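PDB 2PFZ: putative exported protein from Bordetella pertussis Tohama I, which binds pyroglutamic acid as an extracytoplasmic solute receptor, probably handing it to a tripartite ATP-independent periplasmic (TRAP) transporter. Local coordinates for residues 3-8 against 17-22; 76-81 against 293-298; 119-124 against 245-250; 158-163 against 173-178. One frame throughout, in Å; residues are numbered along the deposited sequence.

Contact 1 (3-8 against 17-22); sequences WDLPTA and ENLTQF
L19 faces both L5 and T7 and gives one methyl to each. Its CD2 meets the fork of L5, 4.0 Å from L5 CD1, and L5 CD2 lies only slightly farther off. Its CD1 rests against the branch of T7, 3.8 Å from T7 CB, and also touches T7 OG1 and CG2. L5 CD1 does double duty: besides L19 CD2 it reaches the ring of F22 at its edge, near the ring plane, 4.0 Å from F22 CE2. The leucine pair meets at a slant, whereas T7 and L19 run past each other in opposite directions. L5 and F22 both carry CG opposite the backbone N (chi1 -167° and 165°), which sends the isobutyl group and the ring into the space between strand and helix. This is the first half of a beta-alpha-beta unit: strand 2-6 leads through a short connection into helix 14-30, and the chain returns as strand 35-39, parallel to the first and bonded to it through the backbones of W3 and L5 with K35, T37 and H39. No hydrogen bond joins the two segments, and the polar end of T7 is taken up outside them, OG1 being hydrogen-bonded to E63 OE1. Further out, I61 packs on both L5 and F22, I36 on L5 and L228 on F22, while Y115 meets F22 edge-to-face. On another side of the helix N18 is fixed by A235 O and R238, tying it to the long helix 222-256.

Contact 2 (76-81 against 293-298); sequences YELDGL and AMIDAY
L78 sets its two methyls against neighbouring residues of helix 289-299. CD2 lies 4.0 Å from the sulfur SD of M294, and CD1 lies 4.0 Å from CD1 of I295. With CG opposite its backbone N (chi1 -174°), the leucine extends from the 3-10 segment 78-80 toward the helix, and its two methyls reach different residues. M294 is stretched as far as its sulfur and bends only at chi3 (-100°), which turns the terminal CE aside and leaves SD as the atom that touches the leucine. I295 reaches over differently: its CB does not head for the loop, and the long branch must bring CD1 across, with chi1 at -134°, away from the staggered values, consistent with a slightly strained rotamer. Around this small apolar patch, F101 packs on M294, L280 on I295 and W283 on L78, so helices 88-107 and 266-287 flank it. The C-terminal helix is thereby docked onto the loop between strand 61-65 and helix 88-107. The acidic neighbours of L78 are paired with lysines instead, E77 with K286 and D79 with K207. Three methyls and a thioether sulfur meet with no hydrogen bond between the segments, so the contact rests on van der Waals packing and the burial of apolar surface, which is weakly directional.

Contact 3 (119-124 against 245-250); sequences WPPQGI and EKNSWY. With PCA (pyroglutamic acid), chain B.
N247 presses its amide against P120 and P121, where the long helix 222-256 passes the crossing between the two lobes of this periplasmic-binding-protein fold; residues 119-122 link strand 111-118 of the antiparallel sheet to strand 123-126 of the six-stranded one. The asparagine starts with CG opposite its backbone N (chi1 -179°), standing straight out from the helix. CB just grazes P120, at 4.2 Å from P120 CB. CG is equally far, 3.9 Å, from P120 CB and P121 CD, which lie on one side of it. At the fork the oxygen and nitrogen part: OD1 lies 3.7 Å from P121 CD, and ND2 comes to 3.4 Å from P120 CB. ND2 also gives a weak hydrogen bond to a water 2.9 Å away, and that water donates to P121 O at 2.9 Å, bridging helix and loop. Y88 packs on all three residues. The same short loop lines the ligand pocket. W119, whose NE1 is held by N208 OD1, turns one ring face to pyroglutamic acid, which R142, S181, S182 and T185 hold by hydrogen bonds. Carbon CD of the ligand stands 3.2 Å above the indole plane, nearer the ring's border than its centre.

Contact 4 (158-163 against 173-178); sequences QPVTVQ and TGVIDS
V160 and I176 meet methyl to methyl with no ring between them; the nearest flat group in the loop, the carboxylate of D177, takes no part in the contact. It is engaged within its own segment, where S178 OG donates to D177 OD1 at 3.0 Å, arriving nearly in line with the C-O bond. The same OD1 has a weak second bond from K140 N, so this end of the carboxylate is tied to the start of the neighbouring strand 140-143. Across the contact, V160 CG1 does all the close touching. It lies 3.4 Å from I176 CG2, tighter than carbon atoms usually pack, and 4.3 Å from V175 CG1. The valine and isoleucine side chains meet at about a right angle. In V160 a chi1 of 62° puts CG1 between the backbone N and the carbonyl carbon, on the side where I176 CG2 and V175 CG1 lie. V175 and V160 are exposed, whereas I176 is buried. Just before V175, G174, with positive phi, closes helix 167-172 in a Schellman motif, and its O is hydrogen-bonded to K140 NZ. The unit is a beta-alpha-beta crossover: strand 158-161, helix 167-172, then strand 178-181, parallel to the first but separated from it by strand 140-143. Strand 158-161 is one of the two outermost strands of the mixed sheet and bonds to 140-143 through V160 with W141 and A143. I176 packs inward on L167 and M171 of the helix and on R142 of the intervening strand; R142 NE is bonded to V162 O and R142 NH2 to pyroglutamic acid.

How the contacts relate
Contacts 1, 2 and 3 are buried, while contact 4 lies partly at the surface on an outermost strand. Contacts 1 and 4 both hold beta-alpha-beta units, but of different sheets, and both are apolar; contact 2, likewise apolar, instead pins the C-terminal helix to a loop over 200 residues earlier in the chain. Contact 3 differs in chemistry, with an amide, two prolines and a bridging water, and alone includes pocket residues. It reaches the same mixed sheet as contact 4, and touches contact 1 where E17 OE2 lies 3.7 Å from K246 CE. Contacts 1 and 2 fall on opposite sides of the chain's centre, their centres about 26 Å apart.

Contact 1 (3-8 against 17-22)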
# COMPACT_ATOMS: atom_id res chain seq x y z
N TRP A 3 -1.55 4.52 23.60
CA TRP A 3 -1.17 5.12 22.31
C TRP A 3 -2.37 5.11 21.39
O TRP A 3 -3.26 4.26 21.52
CB TRP A 3 -0.04 4.34 21.64
CG TRP A 3 1.34 4.59 22.12
CD1 TRP A 3 1.72 5.32 23.22
CD2 TRP A 3 2.55 4.03 21.58
NE1 TRP A 3 3.10 5.26 23.37
CE2 TRP A 3 3.62 4.48 22.38
CE3 TRP A 3 2.83 3.19 20.49
CZ2 TRP A 3 4.96 4.14 22.11
CZ3 TRP A 3 4.15 2.85 20.23
CH2 TRP A 3 5.20 3.31 21.04
N ASP A 4 -2.40 6.04 20.44
CA ASP A 4 -3.40 6.04 19.36
C ASP A 4 -2.76 5.72 18.05
O ASP A 4 -1.65 6.17 17.77
CB ASP A 4 -4.07 7.40 19.24
CG ASP A 4 -4.95 7.72 20.42
OD1 ASP A 4 -5.97 7.00 20.66
OD2 ASP A 4 -4.62 8.72 21.08
N LEU A 5 -3.47 4.96 17.22
CA LEU A 5 -2.92 4.47 15.96
C LEU A 5 -3.95 4.68 14.86
O LEU A 5 -4.91 3.91 14.76
CB LEU A 5 -2.56 2.98 16.08
CG LEU A 5 -1.67 2.36 14.96
CD1 LEU A 5 -1.11 0.98 15.38
CD2 LEU A 5 -2.34 2.30 13.58
N PRO A 6 -3.80 5.74 14.06
CA PRO A 6 -4.71 5.90 12.93
C PRO A 6 -4.40 4.99 11.75
O PRO A 6 -3.24 4.75 11.40
CB PRO A 6 -4.51 7.37 12.54
CG PRO A 6 -3.11 7.63 12.85
CD PRO A 6 -2.87 6.87 14.15
N THR A 7 -5.46 4.44 11.16
CA THR A 7 -5.37 3.81 9.86
C THR A 7 -6.43 4.40 8.94
O THR A 7 -7.51 4.84 9.39
CB THR A 7 -5.48 2.26 9.97
OG1 THR A 7 -5.64 1.69 8.67
CG2 THR A 7 -6.70 1.81 10.80
N ALA A 8 -6.12 4.40 7.65
CA ALA A 8 -7.00 4.95 6.64
C ALA A 8 -8.07 3.98 6.11
O ALA A 8 -8.95 4.39 5.35
CB ALA A 8 -6.15 5.55 5.50
N GLU A 17 -7.66 -5.75 10.03
CA GLU A 17 -7.76 -7.05 10.68
C GLU A 17 -6.42 -7.41 11.32
O GLU A 17 -6.38 -7.82 12.48
CB GLU A 17 -8.17 -8.14 9.69
CG GLU A 17 -8.27 -9.55 10.32
CD GLU A 17 -8.74 -10.62 9.33
OE1 GLU A 17 -8.76 -11.83 9.69
OE2 GLU A 17 -9.09 -10.26 8.18
N ASN A 18 -5.31 -7.23 10.59
CA ASN A 18 -3.97 -7.54 11.13
C ASN A 18 -3.62 -6.59 12.28
O ASN A 18 -3.05 -7.01 13.31
CB ASN A 18 -2.89 -7.42 10.03
CG ASN A 18 -1.57 -8.01 10.43
OD1 ASN A 18 -1.49 -9.08 11.03
ND2 ASN A 18 -0.50 -7.33 10.06
N LEU A 19 -3.93 -5.30 12.09
CA LEU A 19 -3.63 -4.29 13.12
C LEU A 19 -4.37 -4.61 14.42
O LEU A 19 -3.85 -4.36 15.52
CB LEU A 19 -4.03 -2.88 12.66
CG LEU A 19 -3.03 -2.18 11.73
CD1 LEU A 19 -3.74 -1.01 11.01
CD2 LEU A 19 -1.84 -1.67 12.52
N THR A 20 -5.58 -5.12 14.27
CA THR A 20 -6.44 -5.51 15.40
C THR A 20 -5.78 -6.63 16.22
O THR A 20 -5.71 -6.57 17.45
CB THR A 20 -7.87 -5.86 14.92
OG1 THR A 20 -8.47 -4.68 14.36
CG2 THR A 20 -8.76 -6.34 16.07
N GLN A 21 -5.24 -7.63 15.53
CA GLN A 21 -4.47 -8.69 16.20
C GLN A 21 -3.17 -8.16 16.80
O GLN A 21 -2.76 -8.58 17.89
CB GLN A 21 -4.18 -9.86 15.26
CG GLN A 21 -3.62 -11.11 15.96
CD GLN A 21 -4.44 -11.55 17.17
OE1 GLN A 21 -3.94 -11.56 18.30
NE2 GLN A 21 -5.70 -11.89 16.95
N PHE A 22 -2.52 -7.24 16.08
CA PHE A 22 -1.30 -6.58 16.53
C PHE A 22 -1.52 -5.89 17.87
O PHE A 22 -0.72 -6.07 18.80
CB PHE A 22 -0.83 -5.57 15.48
CG PHE A 22 0.20 -4.59 15.96
CD1 PHE A 22 1.48 -4.99 16.27
CD2 PHE A 22 -0.12 -3.23 16.08
CE1 PHE A 22 2.44 -4.09 16.72
CE2 PHE A 22 0.82 -2.30 16.55
CZ PHE A 22 2.11 -2.73 16.86

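Contact 2 (76-81 against 293-298)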
# COMPACT_ATOMS: atom_id res chain seq x y z
N TYR A 76 10.09 6.33 -1.12
CA TYR A 76 8.67 6.03 -0.93
C TYR A 76 7.97 5.52 -2.19
O TYR A 76 6.93 4.87 -2.09
CB TYR A 76 7.94 7.27 -0.41
CG TYR A 76 8.26 7.53 1.02
CD1 TYR A 76 7.86 6.60 2.02
CD2 TYR A 76 8.98 8.65 1.41
CE1 TYR A 76 8.19 6.81 3.35
CE2 TYR A 76 9.31 8.88 2.77
CZ TYR A 76 8.91 7.95 3.72
OH TYR A 76 9.21 8.13 5.07
N GLU A 77 8.56 5.82 -3.34
CA GLU A 77 7.97 5.51 -4.66
C GLU A 77 8.19 4.07 -5.11
O GLU A 77 7.38 3.53 -5.88
CB GLU A 77 8.48 6.49 -5.72
CG GLU A 77 7.86 6.27 -7.12
CD GLU A 77 8.26 7.31 -8.15
OE1 GLU A 77 8.99 8.26 -7.82
OE2 GLU A 77 7.84 7.16 -9.32
N LEU A 78 9.27 3.46 -4.61
CA LEU A 78 9.82 2.21 -5.12
C LEU A 78 8.82 1.08 -5.33
O LEU A 78 8.77 0.51 -6.42
CB LEU A 78 11.04 1.76 -4.26
CG LEU A 78 11.80 0.52 -4.77
CD1 LEU A 78 12.30 0.68 -6.23
CD2 LEU A 78 12.98 0.21 -3.84
N ASP A 79 8.02 0.76 -4.31
CA ASP A 79 7.07 -0.36 -4.44
C ASP A 79 5.80 -0.03 -5.26
O ASP A 79 4.91 -0.88 -5.38
CB ASP A 79 6.76 -1.00 -3.07
CG ASP A 79 5.85 -0.15 -2.19
OD1 ASP A 79 5.10 0.72 -2.69
OD2 ASP A 79 5.86 -0.41 -0.96
N GLY A 80 5.74 1.17 -5.83
CA GLY A 80 4.65 1.54 -6.73
C GLY A 80 5.08 1.56 -8.19
O GLY A 80 4.27 1.87 -9.07
N LEU A 81 6.36 1.30 -8.46
CA LEU A 81 6.83 1.28 -9.86
C LEU A 81 6.27 0.03 -10.53
O LEU A 81 6.43 -1.05 -9.97
CB LEU A 81 8.36 1.25 -9.91
CG LEU A 81 9.05 2.50 -9.36
CD1 LEU A 81 10.59 2.28 -9.39
CD2 LEU A 81 8.65 3.76 -10.13
N ALA A 293 21.70 1.79 -5.47
CA ALA A 293 22.03 0.82 -4.44
C ALA A 293 20.83 -0.08 -4.15
O ALA A 293 21.00 -1.28 -4.02
CB ALA A 293 22.50 1.50 -3.16
N MET A 294 19.64 0.52 -4.06
CA MET A 294 18.43 -0.26 -3.78
C MET A 294 18.18 -1.24 -4.90
O MET A 294 17.93 -2.40 -4.68
CB MET A 294 17.23 0.66 -3.60
CG MET A 294 17.18 1.31 -2.20
SD MET A 294 15.76 2.36 -1.90
CE MET A 294 16.50 3.98 -2.18
N ILE A 295 18.27 -0.75 -6.13
CA ILE A 295 17.96 -1.60 -7.27
C ILE A 295 19.00 -2.73 -7.39
O ILE A 295 18.64 -3.88 -7.69
CB ILE A 295 17.72 -0.76 -8.56
CG1 ILE A 295 16.47 -1.24 -9.31
CG2 ILE A 295 18.97 -0.65 -9.39
CD1 ILE A 295 15.14 -0.90 -8.56
N ASP A 296 20.27 -2.43 -7.13
CA ASP A 296 21.31 -3.47 -7.12
C ASP A 296 21.04 -4.52 -6.06
O ASP A 296 21.10 -5.72 -6.37
CB ASP A 296 22.72 -2.88 -6.97
CG ASP A 296 23.18 -2.09 -8.21
OD1 ASP A 296 22.52 -2.13 -9.28
OD2 ASP A 296 24.22 -1.43 -8.12
N ALA A 297 20.71 -4.09 -4.84
CA ALA A 297 20.40 -5.05 -3.76
C ALA A 297 19.19 -5.91 -4.10
O ALA A 297 19.16 -7.09 -3.78
CB ALA A 297 20.19 -4.34 -2.41
N TYR A 298 18.19 -5.31 -4.75
CA TYR A 298 17.00 -6.07 -5.14
C TYR A 298 17.36 -7.13 -6.20
O TYR A 298 16.84 -8.26 -6.17
CB TYR A 298 15.95 -5.12 -5.70
CG TYR A 298 14.79 -5.79 -6.39
CD1 TYR A 298 13.98 -6.70 -5.70
CD2 TYR A 298 14.50 -5.52 -7.72
CE1 TYR A 298 12.91 -7.33 -6.33
CE2 TYR A 298 13.42 -6.15 -8.36
CZ TYR A 298 12.64 -7.04 -7.65
OH TYR A 298 11.56 -7.68 -8.25

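Contact 3 (119-124 against 245-250)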
# COMPACT_ATOMS: atom_id res chain seq x y z
N TRP A 119 0.09 -4.93 0.12
CA TRP A 119 -1.25 -5.12 -0.44
C TRP A 119 -1.12 -6.19 -1.54
O TRP A 119 -0.03 -6.44 -2.04
CB TRP A 119 -1.73 -3.82 -1.10
CG TRP A 119 -2.21 -2.73 -0.16
CD1 TRP A 119 -1.46 -1.75 0.41
CD2 TRP A 119 -3.55 -2.50 0.24
NE1 TRP A 119 -2.25 -0.91 1.16
CE2 TRP A 119 -3.55 -1.36 1.09
CE3 TRP A 119 -4.76 -3.16 -0.01
CZ2 TRP A 119 -4.71 -0.86 1.66
CZ3 TRP A 119 -5.91 -2.67 0.57
CH2 TRP A 119 -5.88 -1.52 1.38
N PRO A 120 -2.25 -6.82 -1.92
CA PRO A 120 -2.22 -7.79 -3.04
C PRO A 120 -1.85 -7.17 -4.41
O PRO A 120 -1.84 -5.94 -4.58
CB PRO A 120 -3.62 -8.37 -3.03
CG PRO A 120 -4.11 -8.11 -1.55
CD PRO A 120 -3.58 -6.76 -1.30
N PRO A 121 -1.47 -8.03 -5.38
CA PRO A 121 -1.02 -7.53 -6.68
C PRO A 121 -2.06 -6.68 -7.38
O PRO A 121 -3.25 -7.00 -7.37
CB PRO A 121 -0.73 -8.81 -7.45
CG PRO A 121 -0.38 -9.81 -6.37
CD PRO A 121 -1.40 -9.51 -5.32
N GLN A 122 -1.61 -5.57 -7.95
CA GLN A 122 -2.52 -4.54 -8.42
C GLN A 122 -3.01 -4.78 -9.82
O GLN A 122 -2.20 -4.94 -10.74
CB GLN A 122 -1.86 -3.18 -8.36
CG GLN A 122 -1.30 -2.88 -6.95
CD GLN A 122 -2.34 -2.42 -5.94
OE1 GLN A 122 -2.65 -3.12 -4.96
NE2 GLN A 122 -2.84 -1.23 -6.12
N GLY A 123 -4.34 -4.72 -9.98
CA GLY A 123 -4.95 -4.90 -11.30
C GLY A 123 -5.76 -3.69 -11.67
O GLY A 123 -5.81 -2.72 -10.91
N ILE A 124 -6.38 -3.73 -12.84
CA ILE A 124 -7.13 -2.60 -13.36
C ILE A 124 -8.58 -2.93 -13.32
O ILE A 124 -9.01 -3.90 -13.96
CB ILE A 124 -6.80 -2.29 -14.84
CG1 ILE A 124 -5.28 -2.30 -15.08
CG2 ILE A 124 -7.41 -0.92 -15.24
CD1 ILE A 124 -4.90 -2.43 -16.59
N GLU A 245 -2.84 -15.12 1.16
CA GLU A 245 -3.90 -16.12 1.33
C GLU A 245 -5.27 -15.63 0.88
O GLU A 245 -6.02 -16.37 0.21
CB GLU A 245 -3.91 -16.65 2.78
CG GLU A 245 -2.72 -17.60 3.05
CD GLU A 245 -2.68 -18.14 4.46
OE1 GLU A 245 -3.67 -17.94 5.22
OE2 GLU A 245 -1.67 -18.77 4.81
N LYS A 246 -5.60 -14.38 1.20
CA LYS A 246 -6.94 -13.85 0.87
C LYS A 246 -7.08 -13.36 -0.56
O LYS A 246 -8.20 -13.17 -1.07
CB LYS A 246 -7.35 -12.77 1.88
CG LYS A 246 -7.67 -13.34 3.25
CD LYS A 246 -8.10 -12.26 4.22
CE LYS A 246 -7.91 -12.72 5.66
NZ LYS A 246 -8.65 -13.97 6.01
N ASN A 247 -5.94 -13.17 -1.24
CA ASN A 247 -5.95 -12.63 -2.60
C ASN A 247 -6.82 -13.50 -3.52
O ASN A 247 -7.68 -12.98 -4.27
CB ASN A 247 -4.51 -12.46 -3.11
CG ASN A 247 -4.43 -11.88 -4.53
OD1 ASN A 247 -3.66 -12.39 -5.37
ND2 ASN A 247 -5.20 -10.84 -4.81
N SER A 248 -6.64 -14.82 -3.46
CA SER A 248 -7.48 -15.71 -4.28
C SER A 248 -8.92 -15.66 -3.81
O SER A 248 -9.82 -15.68 -4.63
CB SER A 248 -6.98 -17.15 -4.29
OG SER A 248 -6.81 -17.61 -2.96
N TRP A 249 -9.15 -15.55 -2.50
CA TRP A 249 -10.52 -15.46 -1.98
C TRP A 249 -11.23 -14.22 -2.52
O TRP A 249 -12.39 -14.30 -2.92
CB TRP A 249 -10.53 -15.49 -0.44
CG TRP A 249 -11.91 -15.60 0.17
CD1 TRP A 249 -12.57 -16.74 0.53
CD2 TRP A 249 -12.78 -14.51 0.49
NE1 TRP A 249 -13.82 -16.43 1.05
CE2 TRP A 249 -13.97 -15.07 1.03
CE3 TRP A 249 -12.68 -13.12 0.35
CZ2 TRP A 249 -15.05 -14.27 1.44
CZ3 TRP A 249 -13.76 -12.32 0.77
CH2 TRP A 249 -14.93 -12.91 1.30
N TYR A 250 -10.53 -13.09 -2.60
CA TYR A 250 -11.18 -11.87 -3.06
C TYR A 250 -11.52 -11.97 -4.53
O TYR A 250 -12.62 -11.58 -4.92
CB TYR A 250 -10.37 -10.59 -2.78
CG TYR A 250 -10.38 -10.17 -1.32
CD1 TYR A 250 -11.56 -9.70 -0.70
CD2 TYR A 250 -9.20 -10.22 -0.57
CE1 TYR A 250 -11.55 -9.32 0.65
CE2 TYR A 250 -9.19 -9.83 0.76
CZ TYR A 250 -10.35 -9.39 1.36
OH TYR A 250 -10.30 -9.03 2.68
N PCA B . -5.86 -0.59 -2.02
CA PCA B . -5.50 0.75 -1.53
CB PCA B . -4.03 1.07 -1.82
CG PCA B . -3.49 -0.13 -2.57
CD PCA B . -4.64 -1.10 -2.59
OE PCA B . -4.54 -2.26 -3.03
C PCA B . -6.34 1.74 -2.30
O PCA B . -6.51 2.90 -1.91
OXT PCA B . -6.88 1.37 -3.36
O HOH W 1 -5.52 -8.26 -6.00

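Contact 4 (158-163 against 173-178)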
# COMPACT_ATOMS: atom_id res chain seq x y z
N GLN A 158 -7.09 9.98 -17.23
CA GLN A 158 -7.23 11.28 -16.57
C GLN A 158 -7.54 11.03 -15.11
O GLN A 158 -8.64 10.60 -14.75
CB GLN A 158 -8.30 12.12 -17.27
CG GLN A 158 -7.87 12.53 -18.71
CD GLN A 158 -8.95 13.26 -19.49
OE1 GLN A 158 -8.65 14.12 -20.31
NE2 GLN A 158 -10.20 12.89 -19.24
N PRO A 159 -6.52 11.21 -14.24
CA PRO A 159 -6.77 10.78 -12.89
C PRO A 159 -7.29 11.87 -11.98
O PRO A 159 -7.06 13.06 -12.22
CB PRO A 159 -5.38 10.35 -12.42
CG PRO A 159 -4.46 11.34 -13.11
CD PRO A 159 -5.14 11.69 -14.43
N VAL A 160 -7.98 11.42 -10.95
CA VAL A 160 -8.28 12.23 -9.79
C VAL A 160 -8.02 11.36 -8.55
O VAL A 160 -8.33 10.17 -8.53
CB VAL A 160 -9.71 12.79 -9.84
CG1 VAL A 160 -10.73 11.69 -9.82
CG2 VAL A 160 -9.95 13.73 -8.66
N THR A 161 -7.42 11.97 -7.53
CA THR A 161 -7.17 11.22 -6.29
C THR A 161 -8.40 11.12 -5.42
O THR A 161 -9.05 12.13 -5.13
CB THR A 161 -6.06 11.89 -5.46
OG1 THR A 161 -4.84 11.81 -6.18
CG2 THR A 161 -5.88 11.24 -4.11
N VAL A 162 -8.71 9.89 -5.01
CA VAL A 162 -9.78 9.61 -4.08
C VAL A 162 -9.29 8.59 -3.07
O VAL A 162 -8.88 7.48 -3.45
CB VAL A 162 -11.05 9.05 -4.79
CG1 VAL A 162 -12.21 9.00 -3.83
CG2 VAL A 162 -11.40 9.89 -6.00
N GLN A 163 -9.33 8.95 -1.79
CA GLN A 163 -8.94 7.98 -0.75
C GLN A 163 -9.93 6.83 -0.70
O GLN A 163 -11.06 6.99 -1.15
CB GLN A 163 -8.77 8.65 0.60
CG GLN A 163 -7.78 9.82 0.54
CD GLN A 163 -6.43 9.38 0.01
OE1 GLN A 163 -5.99 8.26 0.26
NE2 GLN A 163 -5.77 10.25 -0.76
N THR A 173 -21.36 8.21 -7.65
CA THR A 173 -21.70 9.47 -8.32
C THR A 173 -21.06 9.62 -9.70
O THR A 173 -21.33 10.59 -10.42
CB THR A 173 -21.31 10.68 -7.45
OG1 THR A 173 -19.89 10.73 -7.30
CG2 THR A 173 -21.99 10.61 -6.08
N GLY A 174 -20.21 8.67 -10.08
CA GLY A 174 -19.67 8.60 -11.45
C GLY A 174 -18.52 9.53 -11.77
O GLY A 174 -18.23 9.81 -12.95
N VAL A 175 -17.83 10.00 -10.73
CA VAL A 175 -16.66 10.85 -10.94
C VAL A 175 -15.51 10.06 -11.58
O VAL A 175 -14.69 10.62 -12.32
CB VAL A 175 -16.18 11.50 -9.61
CG1 VAL A 175 -14.95 12.34 -9.82
CG2 VAL A 175 -17.31 12.36 -8.99
N ILE A 176 -15.46 8.76 -11.29
CA ILE A 176 -14.44 7.85 -11.83
C ILE A 176 -15.07 6.53 -12.28
O ILE A 176 -16.03 6.07 -11.66
CB ILE A 176 -13.29 7.57 -10.80
CG1 ILE A 176 -13.79 6.82 -9.54
CG2 ILE A 176 -12.57 8.86 -10.44
CD1 ILE A 176 -13.62 5.26 -9.63
N ASP A 177 -14.53 5.93 -13.34
CA ASP A 177 -15.10 4.72 -13.96
C ASP A 177 -14.13 3.53 -13.96
O ASP A 177 -14.45 2.42 -14.44
CB ASP A 177 -15.53 5.01 -15.42
CG ASP A 177 -14.39 5.55 -16.31
OD1 ASP A 177 -13.20 5.36 -15.99
OD2 ASP A 177 -14.66 6.16 -17.38
N SER A 178 -12.92 3.79 -13.45
CA SER A 178 -11.80 2.86 -13.55
C SER A 178 -10.75 3.24 -12.50
O SER A 178 -10.71 4.39 -12.05
CB SER A 178 -11.15 2.93 -14.94
OG SER A 178 -10.57 4.22 -15.16